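Local coordinates for protein probable acetyltransferase (Agrobacterium tumefaciens, PDB 2GE3) that probably transfers an acetyl group from bound acetyl coenzyme A to an acceptor, as a member of the GNAT acetyltransferase family, at residues L102-M107 against I134-K139. Residues are numbered along the deposited sequence; the frame is centred on the assembly and turned at random.
Sequences LGARLM and IALYEK. With ACO (acetyl coenzyme *a), chain E.
Ala-104 and Leu-136 mark the nearest backbone approach of the two helices, whose short segments have axes 10.3 Å apart and cross at -46°. Leu-136 has the largest share of the buried surface, with Met-107 close behind. Its CG, anti to the backbone N (chi1 172°), is carried toward helix 102-117, from where CD1 reaches Ala-104 CB at 3.7 Å, while CD2 lies 3.6 Å from Gly-103 C, against bare backbone. The selenomethionine Met-107 also points toward helix 131-140, though the modelled closeness of its CE to Leu-136 CD2 is doubtful; its SE lies 3.6 Å from Tyr-137 CD1. SE lies 87° off the ring normal, which makes this an edge-on Met-aromatic contact, with Met-91 of strand 86-93 touching both partners.

Acetyl coenzyme A bridges the same two helices. At the start of helix 102-117, Gly-103 N donates to O4A at 2.9 Å and Ala-104 N to O1A at 3.1 Å, one to each phosphate of the pyrophosphate; the helix dipole probably favours these anionic oxygens. From helix 131-140, Lys-139 NZ bonds O9A of the 3'-phosphate at 3.1 Å, and Tyr-137 OH donates to the acetyl oxygen O of the thioester at 3.2 Å. The backbone N of Gly-101 and of Asn-99 also hydrogen-bond the cofactor. Pyrophosphate bound by successive amides at a helix N-terminus, with a tyrosine from the next helix at the thioester, is characteristic of the GNAT acetyl-CoA site.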
# COMPACT_ATOMS: atom_id res chain seq x y z
N LEU A 102 -23.66 -0.45 14.00
CA LEU A 102 -22.44 -0.50 14.80
C LEU A 102 -21.11 -0.11 14.03
O LEU A 102 -20.22 0.60 14.57
CB LEU A 102 -22.30 -1.88 15.44
CG LEU A 102 -21.05 -2.08 16.29
CD1 LEU A 102 -21.14 -1.10 17.59
CD2 LEU A 102 -21.00 -3.55 16.69
N GLY A 103 -21.02 -0.52 12.78
CA GLY A 103 -19.89 -0.10 11.96
C GLY A 103 -19.87 1.39 11.78
O GLY A 103 -18.82 2.00 11.80
N ALA A 104 -21.05 1.97 11.55
CA ALA A 104 -21.18 3.43 11.41
C ALA A 104 -20.70 4.12 12.63
O ALA A 104 -19.92 5.05 12.52
CB ALA A 104 -22.59 3.80 11.04
N ARG A 105 -21.04 3.59 13.83
CA ARG A 105 -20.59 4.20 15.08
C ARG A 105 -19.12 4.06 15.32
O ARG A 105 -18.46 4.99 15.74
CB ARG A 105 -21.32 3.59 16.33
CG ARG A 105 -22.85 3.75 16.43
CD ARG A 105 -23.14 3.55 17.90
NE ARG A 105 -23.67 2.30 18.22
CZ ARG A 105 -23.50 1.66 19.37
NH1 ARG A 105 -22.70 2.08 20.34
NH2 ARG A 105 -24.14 0.51 19.50
N LEU A 106 -18.59 2.87 15.13
CA LEU A 106 -17.13 2.65 15.23
C LEU A 106 -16.34 3.54 14.25
O LEU A 106 -15.31 4.12 14.65
CB LEU A 106 -16.84 1.20 14.89
CG LEU A 106 -16.06 0.12 15.65
CD1 LEU A 106 -15.87 0.25 17.14
CD2 LEU A 106 -16.73 -1.28 15.23
N MSE A 107 -16.78 3.64 12.99
CA MSE A 107 -16.15 4.52 12.02
C MSE A 107 -16.15 5.98 12.43
O MSE A 107 -15.14 6.60 12.37
CB MSE A 107 -16.83 4.45 10.66
CG MSE A 107 -15.83 4.57 9.47
SE MSE A 107 -16.67 3.47 7.95
CE MSE A 107 -17.37 2.31 9.25
N ILE A 134 -19.11 -1.46 1.19
CA ILE A 134 -19.24 -0.32 0.31
C ILE A 134 -20.36 0.70 0.71
O ILE A 134 -20.09 1.90 0.77
CB ILE A 134 -19.35 -0.75 -1.17
CG1 ILE A 134 -18.04 -1.40 -1.64
CG2 ILE A 134 -19.67 0.45 -2.08
CD1 ILE A 134 -18.34 -2.35 -2.75
N ALA A 135 -21.60 0.22 0.91
CA ALA A 135 -22.73 1.06 1.31
C ALA A 135 -22.46 1.80 2.58
O ALA A 135 -22.88 2.96 2.72
CB ALA A 135 -24.02 0.23 1.50
N LEU A 136 -21.81 1.14 3.55
CA LEU A 136 -21.44 1.85 4.79
C LEU A 136 -20.37 2.91 4.50
O LEU A 136 -20.48 4.04 4.98
CB LEU A 136 -20.93 0.89 5.89
CG LEU A 136 -20.35 1.63 7.13
CD1 LEU A 136 -21.44 2.43 7.78
CD2 LEU A 136 -19.63 0.79 8.20
N TYR A 137 -19.35 2.57 3.74
CA TYR A 137 -18.35 3.61 3.41
C TYR A 137 -18.93 4.80 2.66
O TYR A 137 -18.61 5.92 2.95
CB TYR A 137 -17.19 3.02 2.60
CG TYR A 137 -16.49 1.93 3.32
CD1 TYR A 137 -16.36 1.95 4.71
CD2 TYR A 137 -15.96 0.81 2.61
CE1 TYR A 137 -15.76 0.85 5.44
CE2 TYR A 137 -15.28 -0.24 3.29
CZ TYR A 137 -15.18 -0.22 4.70
OH TYR A 137 -14.53 -1.24 5.35
N GLU A 138 -19.81 4.55 1.67
CA GLU A 138 -20.53 5.67 1.01
C GLU A 138 -21.31 6.55 2.01
O GLU A 138 -21.20 7.74 1.98
CB GLU A 138 -21.47 5.16 -0.11
CG GLU A 138 -20.57 4.58 -1.25
CD GLU A 138 -21.36 3.87 -2.35
OE1 GLU A 138 -22.54 3.56 -2.13
OE2 GLU A 138 -20.79 3.57 -3.42
N LYS A 139 -22.07 5.92 2.92
CA LYS A 139 -22.90 6.60 3.87
C LYS A 139 -22.01 7.48 4.73
O LYS A 139 -22.35 8.60 4.98
CB LYS A 139 -23.61 5.57 4.74
CG LYS A 139 -24.47 6.16 5.75
CD LYS A 139 -24.58 5.33 6.99
CE LYS A 139 -24.95 3.86 6.70
NZ LYS A 139 -25.26 3.19 8.05
N1A ACO E . -26.07 -4.37 0.08
C2A ACO E . -26.22 -3.04 0.10
N3A ACO E . -26.29 -2.37 1.26
C4A ACO E . -26.25 -3.03 2.45
C5A ACO E . -26.06 -4.45 2.50
C6A ACO E . -25.98 -5.13 1.21
N6A ACO E . -25.78 -6.51 1.26
N7A ACO E . -26.10 -4.86 3.83
C8A ACO E . -26.24 -3.77 4.60
N9A ACO E . -26.36 -2.70 3.76
C1B ACO E . -26.48 -1.34 4.22
C2B ACO E . -27.38 -1.11 5.42
O2B ACO E . -28.68 -0.80 4.87
C3B ACO E . -26.61 0.09 5.99
O3B ACO E . -26.84 1.22 5.14
P3B ACO E . -28.05 2.32 5.28
O7A ACO E . -29.42 1.71 4.99
O8A ACO E . -27.58 3.22 4.14
O9A ACO E . -28.05 2.69 6.73
C4B ACO E . -25.13 -0.21 5.78
O4B ACO E . -25.11 -1.02 4.61
C5B ACO E . -24.54 -1.05 6.95
O5B ACO E . -24.34 -0.17 8.05
P1A ACO E . -23.93 -0.62 9.47
O1A ACO E . -23.39 0.62 10.07
O2A ACO E . -25.21 -1.31 9.88
O3A ACO E . -22.74 -1.67 9.12
P2A ACO E . -22.12 -2.83 9.97
O4A ACO E . -22.29 -2.78 11.45
O5A ACO E . -22.62 -4.07 9.28
O6A ACO E . -20.52 -2.60 9.65
CBP ACO E . -18.97 -3.76 8.16
CCP ACO E . -20.07 -2.70 8.29
CDP ACO E . -18.67 -3.93 6.63
CEP ACO E . -17.72 -3.36 8.93
CAP ACO E . -19.37 -5.14 8.82
OAP ACO E . -20.54 -5.55 8.16
C9P ACO E . -18.42 -6.30 8.76
O9P ACO E . -17.59 -6.46 9.65
N8P ACO E . -18.50 -7.16 7.72
C7P ACO E . -17.48 -8.23 7.60
C6P ACO E . -16.06 -7.72 7.51
C5P ACO E . -15.77 -6.59 6.55
O5P ACO E . -16.31 -6.48 5.46
N4P ACO E . -14.81 -5.73 6.94
C3P ACO E . -14.66 -4.44 6.30
C2P ACO E . -14.17 -4.65 4.89
S1P ACO E . -12.50 -5.25 4.91
C ACO E . -12.46 -4.32 3.52
O ACO E . -13.26 -3.43 3.43
CH3 ACO E . -11.35 -4.64 2.56